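Aminoglycoside N(3)-acetyltransferase III (Serratia marcescens, PDB 7LAO) transfers an acetyl group from acetyl-CoA to the 3-amino group of 2-deoxystreptamine antibiotics such as gentamicin, kanamycin and tobramycin, thereby conferring resistance to them. Local coordinates at residues G59-D64 / S93-G98; A54-G59 / G126-T131; G139-E144 / A204-S209. All blocks are in the same frame, centred on the assembly; numbering follows the deposited sequence.

Contact 1 (G59-D64 / S93-G98)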
loop_
_atom_site.group_PDB
_atom_site.type_symbol
_atom_site.label_atom_id
_atom_site.label_comp_id
_atom_site.label_asym_id
_atom_site.label_seq_id
_atom_site.Cartn_x
_atom_site.Cartn_y
_atom_site.Cartn_z
ATOM N N GLY A 59 -3.916 -3.876 2.853
ATOM C CA GLY A 59 -3.265 -3.998 1.561
ATOM C C GLY A 59 -3.560 -2.784 0.718
ATOM O O GLY A 59 -4.588 -2.112 0.897
ATOM N N TYR A 60 -2.680 -2.532 -0.248
ATOM C CA TYR A 60 -2.808 -1.386 -1.147
ATOM C C TYR A 60 -3.465 -1.863 -2.431
ATOM O O TYR A 60 -2.809 -2.406 -3.321
ATOM C CB TYR A 60 -1.437 -0.775 -1.386
ATOM C CG TYR A 60 -1.337 0.506 -2.148
ATOM C CD1 TYR A 60 -2.451 1.325 -2.398
ATOM C CD2 TYR A 60 -0.105 0.902 -2.644
ATOM C CE1 TYR A 60 -2.313 2.513 -3.121
ATOM C CE2 TYR A 60 0.048 2.070 -3.363
ATOM C CZ TYR A 60 -1.044 2.884 -3.591
ATOM O OH TYR A 60 -0.872 4.039 -4.314
ATOM N N ALA A 61 -4.788 -1.662 -2.531
ATOM C CA ALA A 61 -5.552 -2.301 -3.605
ATOM C C ALA A 61 -5.591 -1.449 -4.870
ATOM O O ALA A 61 -5.456 -1.968 -5.983
ATOM C CB ALA A 61 -6.983 -2.596 -3.142
ATOM N N SER A 62 -5.837 -0.155 -4.722
ATOM C CA SER A 62 -5.902 0.758 -5.875
ATOM C C SER A 62 -7.003 0.234 -6.810
ATOM O O SER A 62 -8.004 -0.334 -6.339
ATOM C CB SER A 62 -4.527 0.913 -6.513
ATOM O OG SER A 62 -4.614 1.665 -7.725
ATOM N N TRP A 63 -6.848 0.362 -8.123
ATOM C CA TRP A 63 -7.947 0.059 -9.034
ATOM C C TRP A 63 -7.372 -0.286 -10.402
ATOM O O TRP A 63 -6.519 0.447 -10.910
ATOM C CB TRP A 63 -8.880 1.282 -9.111
ATOM C CG TRP A 63 -10.167 1.134 -9.927
ATOM C CD1 TRP A 63 -10.793 -0.018 -10.289
ATOM C CD2 TRP A 63 -10.942 2.206 -10.473
ATOM N NE1 TRP A 63 -11.938 0.266 -11.022
ATOM C CE2 TRP A 63 -12.048 1.629 -11.148
ATOM C CE3 TRP A 63 -10.818 3.602 -10.450
ATOM C CZ2 TRP A 63 -13.007 2.394 -11.799
ATOM C CZ3 TRP A 63 -11.778 4.364 -11.088
ATOM C CH2 TRP A 63 -12.861 3.758 -11.758
ATOM N N ASP A 64 -7.873 -1.366 -11.017
ATOM C CA ASP A 64 -7.386 -1.778 -12.327
ATOM C C ASP A 64 -7.880 -0.893 -13.472
ATOM O O ASP A 64 -7.410 -1.074 -14.602
ATOM C CB ASP A 64 -7.751 -3.258 -12.588
ATOM C CG ASP A 64 -9.264 -3.510 -12.682
ATOM O OD1 ASP A 64 -9.653 -4.401 -13.457
ATOM O OD2 ASP A 64 -10.067 -2.829 -12.002
ATOM N N SER A 93 -15.115 -3.539 -8.192
ATOM C CA SER A 93 -14.059 -3.071 -9.070
ATOM C C SER A 93 -12.750 -3.785 -8.760
ATOM O O SER A 93 -12.402 -4.019 -7.599
ATOM C CB SER A 93 -13.898 -1.558 -8.964
ATOM O OG SER A 93 -15.133 -0.890 -9.086
ATOM N N GLY A 94 -12.033 -4.142 -9.811
ATOM C CA GLY A 94 -10.791 -4.860 -9.660
ATOM C C GLY A 94 -9.702 -4.026 -9.018
ATOM O O GLY A 94 -9.767 -2.805 -8.913
ATOM N N THR A 95 -8.682 -4.723 -8.554
ATOM C CA THR A 95 -7.511 -4.107 -7.930
ATOM C C THR A 95 -6.457 -3.880 -8.992
ATOM O O THR A 95 -6.471 -4.519 -10.045
ATOM C CB THR A 95 -6.967 -5.015 -6.838
ATOM O OG1 THR A 95 -6.703 -6.299 -7.414
ATOM C CG2 THR A 95 -8.022 -5.188 -5.800
ATOM N N TYR A 96 -5.568 -2.955 -8.736
ATOM C CA TYR A 96 -4.460 -2.763 -9.655
ATOM C C TYR A 96 -3.525 -3.975 -9.626
ATOM O O TYR A 96 -2.911 -4.243 -8.584
ATOM C CB TYR A 96 -3.695 -1.509 -9.288
ATOM C CG TYR A 96 -2.493 -1.245 -10.177
ATOM C CD1 TYR A 96 -2.640 -1.068 -11.542
ATOM C CD2 TYR A 96 -1.214 -1.169 -9.642
ATOM C CE1 TYR A 96 -1.550 -0.812 -12.349
ATOM C CE2 TYR A 96 -0.116 -0.924 -10.446
ATOM C CZ TYR A 96 -0.290 -0.740 -11.792
ATOM O OH TYR A 96 0.795 -0.482 -12.592
ATOM N N PRO A 97 -3.364 -4.708 -10.732
ATOM C CA PRO A 97 -2.540 -5.934 -10.694
ATOM C C PRO A 97 -1.094 -5.707 -10.270
ATOM O O PRO A 97 -0.467 -6.640 -9.746
ATOM C CB PRO A 97 -2.616 -6.457 -12.137
ATOM C CG PRO A 97 -3.830 -5.793 -12.725
ATOM C CD PRO A 97 -3.924 -4.458 -12.072
ATOM N N GLY A 98 -0.547 -4.503 -10.467
ATOM C CA GLY A 98 0.846 -4.265 -10.137
ATOM C C GLY A 98 1.160 -4.333 -8.657
ATOM O O GLY A 98 2.333 -4.453 -8.295
HETATM O O HOH W 1 -12.612 -2.529 -12.005
#

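Contact 2 (A54-G59 / G126-T131)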
loop_
_atom_site.group_PDB
_atom_site.type_symbol
_atom_site.label_atom_id
_atom_site.label_comp_id
_atom_site.label_asym_id
_atom_site.label_seq_id
_atom_site.Cartn_x
_atom_site.Cartn_y
_atom_site.Cartn_z
ATOM N N ALA A 54 -7.876 -10.741 16.621
ATOM C CA ALA A 54 -7.696 -9.352 17.044
ATOM C C ALA A 54 -6.795 -8.548 16.116
ATOM O O ALA A 54 -6.755 -7.305 16.221
ATOM C CB ALA A 54 -7.115 -9.303 18.462
ATOM N N GLY A 55 -6.075 -9.216 15.211
ATOM C CA GLY A 55 -5.203 -8.534 14.278
ATOM C C GLY A 55 -5.957 -7.966 13.098
ATOM O O GLY A 55 -7.104 -8.344 12.785
ATOM N N THR A 56 -5.286 -7.068 12.405
ATOM C CA THR A 56 -5.841 -6.465 11.208
ATOM C C THR A 56 -4.847 -6.616 10.061
ATOM O O THR A 56 -3.647 -6.433 10.229
ATOM C CB THR A 56 -6.178 -4.991 11.448
ATOM O OG1 THR A 56 -7.258 -4.901 12.390
ATOM C CG2 THR A 56 -6.651 -4.327 10.167
ATOM N N LEU A 57 -5.330 -7.020 8.895
ATOM C CA LEU A 57 -4.477 -7.071 7.724
ATOM C C LEU A 57 -4.864 -5.936 6.815
ATOM O O LEU A 57 -6.042 -5.584 6.717
ATOM C CB LEU A 57 -4.658 -8.401 6.941
ATOM C CG LEU A 57 -4.620 -9.681 7.770
ATOM C CD1 LEU A 57 -5.039 -10.928 6.937
ATOM C CD2 LEU A 57 -3.181 -9.786 8.365
ATOM N N MET A 58 -3.897 -5.456 6.059
ATOM C CA MET A 58 -4.140 -4.317 5.199
ATOM C C MET A 58 -3.369 -4.452 3.906
ATOM O O MET A 58 -2.268 -5.033 3.861
ATOM C CB MET A 58 -3.726 -3.035 5.910
ATOM C CG MET A 58 -4.030 -1.755 5.163
ATOM S SD MET A 58 -3.638 -0.311 6.256
ATOM C CE MET A 58 -3.776 1.049 5.093
ATOM N N GLY A 59 -3.916 -3.876 2.853
ATOM C CA GLY A 59 -3.265 -3.998 1.561
ATOM C C GLY A 59 -3.560 -2.784 0.718
ATOM O O GLY A 59 -4.588 -2.112 0.897
ATOM N N GLY A 126 -10.326 -6.883 9.815
ATOM C CA GLY A 126 -10.042 -7.016 11.224
ATOM C C GLY A 126 -10.618 -5.838 12.007
ATOM O O GLY A 126 -11.274 -4.965 11.437
ATOM N N PRO A 127 -10.360 -5.795 13.313
ATOM C CA PRO A 127 -10.980 -4.728 14.151
ATOM C C PRO A 127 -10.751 -3.329 13.627
ATOM O O PRO A 127 -11.589 -2.449 13.894
ATOM C CB PRO A 127 -10.310 -4.913 15.527
ATOM C CG PRO A 127 -9.755 -6.366 15.516
ATOM C CD PRO A 127 -9.436 -6.662 14.069
ATOM N N LEU A 128 -9.617 -3.047 12.993
ATOM C CA LEU A 128 -9.314 -1.674 12.598
ATOM C C LEU A 128 -9.791 -1.386 11.186
ATOM O O LEU A 128 -9.455 -0.352 10.630
ATOM C CB LEU A 128 -7.820 -1.362 12.774
ATOM C CG LEU A 128 -7.404 -1.201 14.214
ATOM C CD1 LEU A 128 -5.845 -1.179 14.348
ATOM C CD2 LEU A 128 -8.009 0.138 14.794
ATOM N N ALA A 129 -10.675 -2.222 10.619
ATOM C CA ALA A 129 -10.908 -2.111 9.172
ATOM C C ALA A 129 -11.541 -0.763 8.787
ATOM O O ALA A 129 -11.123 -0.149 7.801
ATOM C CB ALA A 129 -11.790 -3.264 8.674
ATOM N N ALA A 130 -12.653 -0.376 9.444
ATOM C CA ALA A 130 -13.296 0.912 9.129
ATOM C C ALA A 130 -12.402 2.085 9.557
ATOM O O ALA A 130 -12.269 3.084 8.835
ATOM C CB ALA A 130 -14.647 1.031 9.825
ATOM N N THR A 131 -11.806 1.979 10.740
ATOM C CA THR A 131 -10.823 2.990 11.183
ATOM C C THR A 131 -9.778 3.270 10.089
ATOM O O THR A 131 -9.491 4.429 9.764
ATOM C CB THR A 131 -10.133 2.510 12.480
ATOM O OG1 THR A 131 -11.091 2.361 13.515
ATOM C CG2 THR A 131 -8.977 3.523 12.977
#

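Contact 3 (G139-E144 / A204-S209)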
loop_
_atom_site.group_PDB
_atom_site.type_symbol
_atom_site.label_atom_id
_atom_site.label_comp_id
_atom_site.label_asym_id
_atom_site.label_seq_id
_atom_site.Cartn_x
_atom_site.Cartn_y
_atom_site.Cartn_z
ATOM N N GLY A 139 -6.816 14.218 -2.603
ATOM C CA GLY A 139 -5.857 15.096 -1.972
ATOM C C GLY A 139 -5.271 14.556 -0.685
ATOM O O GLY A 139 -4.435 15.223 -0.063
ATOM N N GLN A 140 -5.707 13.387 -0.246
ATOM C CA GLN A 140 -5.190 12.739 0.946
ATOM C C GLN A 140 -4.917 11.289 0.618
ATOM O O GLN A 140 -5.355 10.366 1.305
ATOM C CB GLN A 140 -6.152 12.896 2.127
ATOM C CG GLN A 140 -6.472 14.351 2.447
ATOM C CD GLN A 140 -7.209 14.542 3.761
ATOM O OE1 GLN A 140 -8.182 13.835 4.063
ATOM N NE2 GLN A 140 -6.730 15.503 4.564
ATOM N N ALA A 141 -4.195 11.077 -0.483
ATOM C CA ALA A 141 -3.980 9.722 -0.976
ATOM C C ALA A 141 -3.145 8.894 -0.000
ATOM O O ALA A 141 -3.567 7.813 0.443
ATOM C CB ALA A 141 -3.306 9.769 -2.352
ATOM N N LEU A 142 -1.942 9.372 0.330
ATOM C CA LEU A 142 -1.014 8.586 1.118
ATOM C C LEU A 142 -0.409 9.381 2.264
ATOM O O LEU A 142 0.443 8.845 2.974
ATOM C CB LEU A 142 0.133 8.054 0.216
ATOM C CG LEU A 142 -0.359 7.244 -1.011
ATOM C CD1 LEU A 142 0.756 6.979 -2.069
ATOM C CD2 LEU A 142 -1.011 5.893 -0.555
ATOM N N GLY A 143 -0.770 10.651 2.426
ATOM C CA GLY A 143 -0.122 11.487 3.417
ATOM C C GLY A 143 -0.974 11.757 4.650
ATOM O O GLY A 143 -1.599 10.830 5.177
ATOM N N GLU A 144 -1.043 13.010 5.105
ATOM C CA GLU A 144 -1.846 13.328 6.268
ATOM C C GLU A 144 -3.327 13.108 5.961
ATOM O O GLU A 144 -3.813 13.446 4.880
ATOM C CB GLU A 144 -1.618 14.792 6.707
ATOM C CG GLU A 144 -0.146 15.081 7.043
ATOM C CD GLU A 144 0.095 16.503 7.607
ATOM O OE1 GLU A 144 1.293 16.884 7.734
ATOM O OE2 GLU A 144 -0.895 17.226 7.918
ATOM N N ALA A 204 -8.162 15.982 -7.818
ATOM C CA ALA A 204 -7.209 15.888 -6.727
ATOM C C ALA A 204 -5.936 16.671 -7.023
ATOM O O ALA A 204 -5.519 16.815 -8.180
ATOM C CB ALA A 204 -6.848 14.421 -6.444
ATOM N N GLU A 205 -5.254 17.018 -5.933
ATOM C CA GLU A 205 -3.959 17.690 -5.921
ATOM C C GLU A 205 -3.207 16.968 -4.797
ATOM O O GLU A 205 -3.630 17.032 -3.643
ATOM C CB GLU A 205 -4.115 19.174 -5.601
ATOM C CG GLU A 205 -2.900 19.797 -4.935
ATOM C CD GLU A 205 -2.009 20.533 -5.919
ATOM O OE1 GLU A 205 -1.572 21.658 -5.601
ATOM O OE2 GLU A 205 -1.748 19.984 -7.010
ATOM N N ASP A 206 -2.106 16.285 -5.110
ATOM C CA ASP A 206 -1.412 15.518 -4.088
ATOM C C ASP A 206 0.067 15.433 -4.432
ATOM O O ASP A 206 0.500 15.822 -5.517
ATOM C CB ASP A 206 -2.028 14.119 -3.935
ATOM C CG ASP A 206 -2.098 13.663 -2.486
ATOM O OD1 ASP A 206 -1.128 13.941 -1.743
ATOM O OD2 ASP A 206 -3.113 13.036 -2.084
ATOM N N PHE A 207 0.841 14.932 -3.472
ATOM C CA PHE A 207 2.262 14.725 -3.675
ATOM C C PHE A 207 2.494 13.652 -4.747
ATOM O O PHE A 207 1.715 12.708 -4.901
ATOM C CB PHE A 207 2.933 14.315 -2.357
ATOM C CG PHE A 207 2.949 15.387 -1.316
ATOM C CD1 PHE A 207 3.825 16.447 -1.414
ATOM C CD2 PHE A 207 2.072 15.342 -0.233
ATOM C CE1 PHE A 207 3.836 17.446 -0.451
ATOM C CE2 PHE A 207 2.074 16.337 0.724
ATOM C CZ PHE A 207 2.976 17.383 0.614
ATOM N N ASP A 208 3.576 13.819 -5.497
ATOM C CA ASP A 208 3.971 12.869 -6.541
ATOM C C ASP A 208 4.359 11.508 -5.939
ATOM O O ASP A 208 5.285 11.430 -5.125
ATOM C CB ASP A 208 5.139 13.483 -7.314
ATOM C CG ASP A 208 5.368 12.840 -8.667
ATOM O OD1 ASP A 208 4.857 11.724 -8.888
ATOM O OD2 ASP A 208 6.074 13.448 -9.502
ATOM N N SER A 209 3.664 10.427 -6.335
ATOM C CA SER A 209 4.006 9.075 -5.879
ATOM C C SER A 209 5.132 8.434 -6.688
ATOM O O SER A 209 5.636 7.381 -6.287
ATOM C CB SER A 209 2.793 8.127 -5.935
ATOM O OG SER A 209 2.054 8.290 -7.142
HETATM O O HOH W 2 -5.402 12.358 -3.573
HETATM O O HOH W 3 -0.162 11.350 -0.842
#

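Contact 1 (G59-D64 / S93-G98)
Trp-63 and Asp-64 pass over Thr-95 and Tyr-96 at a steep angle, the two chain paths running 95° apart with the CA atoms of Asp-64 and Tyr-96 only 4.1 Å from each other. This is a loop-on-loop packing beside the central mixed sheet: residues 61-64 leave the end of strand 56-60, while the loop residues 93-98 belong to the long connection that leads to helix 102-108. Two backbone bonds fix the crossing. Tyr-96 N donates to Ala-61 O at 2.9 Å, meeting the oxygen nearly head-on. The second runs the other way, from Asp-64 N to Gly-94 O over 3.2 Å, and here the donor sits well above the carbonyl plane, 64° out of it. Gly-94 O is also approached by the CA-H of Trp-63 and, in the plane of the indole at its edge, by Trp-63 CD1 at 3.3 Å, while Arg-114 NH2 adds a further hydrogen bond. With CG anti to its backbone N (chi1 -175°), Trp-63 brings the CD1-NE1 edge beside Ser-93 and Gly-94, the six-membered ring leading away, and NE1 comes within 3.4 Å of Ser-93 CB. Ser-62 OG lies against Tyr-96 CB, but its hydrogen bond goes to Asp-119 O. Asp-64, partly exposed, places its CB 3.1 Å from Thr-95 O. Its OD2 makes no direct hydrogen bond to Gly-94; a water mediates instead, accepting from Trp-63 NE1 and Gly-94 N and donating to Asp-64 OD2 over 2.6 Å.

Contact 2 (A54-G59 / G126-T131)
The planar groups here are peptides, with no aromatic ring among them, and the carbonyls of Ala-54 and Gly-55 meet the puckered Pro-127 ring through its neighbouring CG and CD atoms: CG lies 3.2 Å from Ala-54 O, and CD 3.1 Å from Gly-55 O. The motif is a type I beta turn, Gly-126 to Ala-129, that carries the chain from strand 122-125 into helix 129-133 and rests against the start of its antiparallel sheet neighbour, strand 56-60. The turn is closed by Ala-129 N donating to Gly-126 O at 2.9 Å. The closest CA pair is Gly-126 with Thr-56, 4.2 Å, and the CA-H of Gly-126 points at Gly-55 O, which Arg-48 NH1 also grips by a hydrogen bond. Thr-56 does most of the work from the strand side. Its OG1 is anti to the carbonyl carbon (chi1 -67°), which directs the hydroxyl into the turn and leaves CG2 near Leu-128 CB; the Thr-56 and Leu-128 side chains cross at about a right angle. Leu-128 occupies the N-cap position, and its backbone N donates to Thr-56 OG1 at 3.1 Å in a nearly straight bond, N-H...O 165°.

Contact 3 (G139-E144 / A204-S209)
Asp-206 OD2 takes the backbone N-H of Ala-141 at 2.8 Å, an almost straight bond (170° at the hydrogen) that arrives on the syn side and only 18° out of the carboxylate plane. A water donates to Asp-206 OD2 at 2.8 Å; its link onward to Gly-139 N is implausibly short, so that geometry is doubtful. Phe-207 N, the next residue along, donates at 2.8 Å to the anti lone pair of Asp-206 OD1, and a second water, 2.9 Å from Asp-206 OD1, carries the connection to Leu-142 N. A chi1 of -141°, off the staggered positions, swings the carboxylate toward the loop. The two N-H bonds and the OD1 water probably hold the rotation of this buried group, which joins residues 139-142 of the loop to the strand. Ala-141 CB packs 3.3 Å from Asp-206 OD2. Gly-139 CA is 3.4 Å from Glu-205 O in a CA-H...O contact, and its N is near Ala-204 CB. Strand 200-207 pairs with strand 185-192, and the contact ties this two-stranded antiparallel sheet to the loop between helices 129-133 and 147-153, with Leu-142 and Phe-207 both reaching helix 170-177.

Contacts 1 and 2 share Gly-59, contact 2 at the start of strand 56-60 and contact 1 just beyond its end, their centres about 18 Å apart; contact 1 is nested within the chain loop that contact 2 closes. Contact 3 follows later in sequence, its centre about 17 Å from that of contact 1 and 22 Å from that of contact 2. It touches contact 1 through Tyr-60 OH and Leu-142 CD1, 4.0 Å apart, whereas contact 2 stays about 8 Å away at the nearest atoms. A bound EPE, probably from the crystallisation liquor, lies about 3 Å from the Ser-62 side chain and about 4 Å from that of Ala-141, weakly hydrogen-bonded to Tyr-60 OH; it may mark a pocket bordered by contacts 1 and 3.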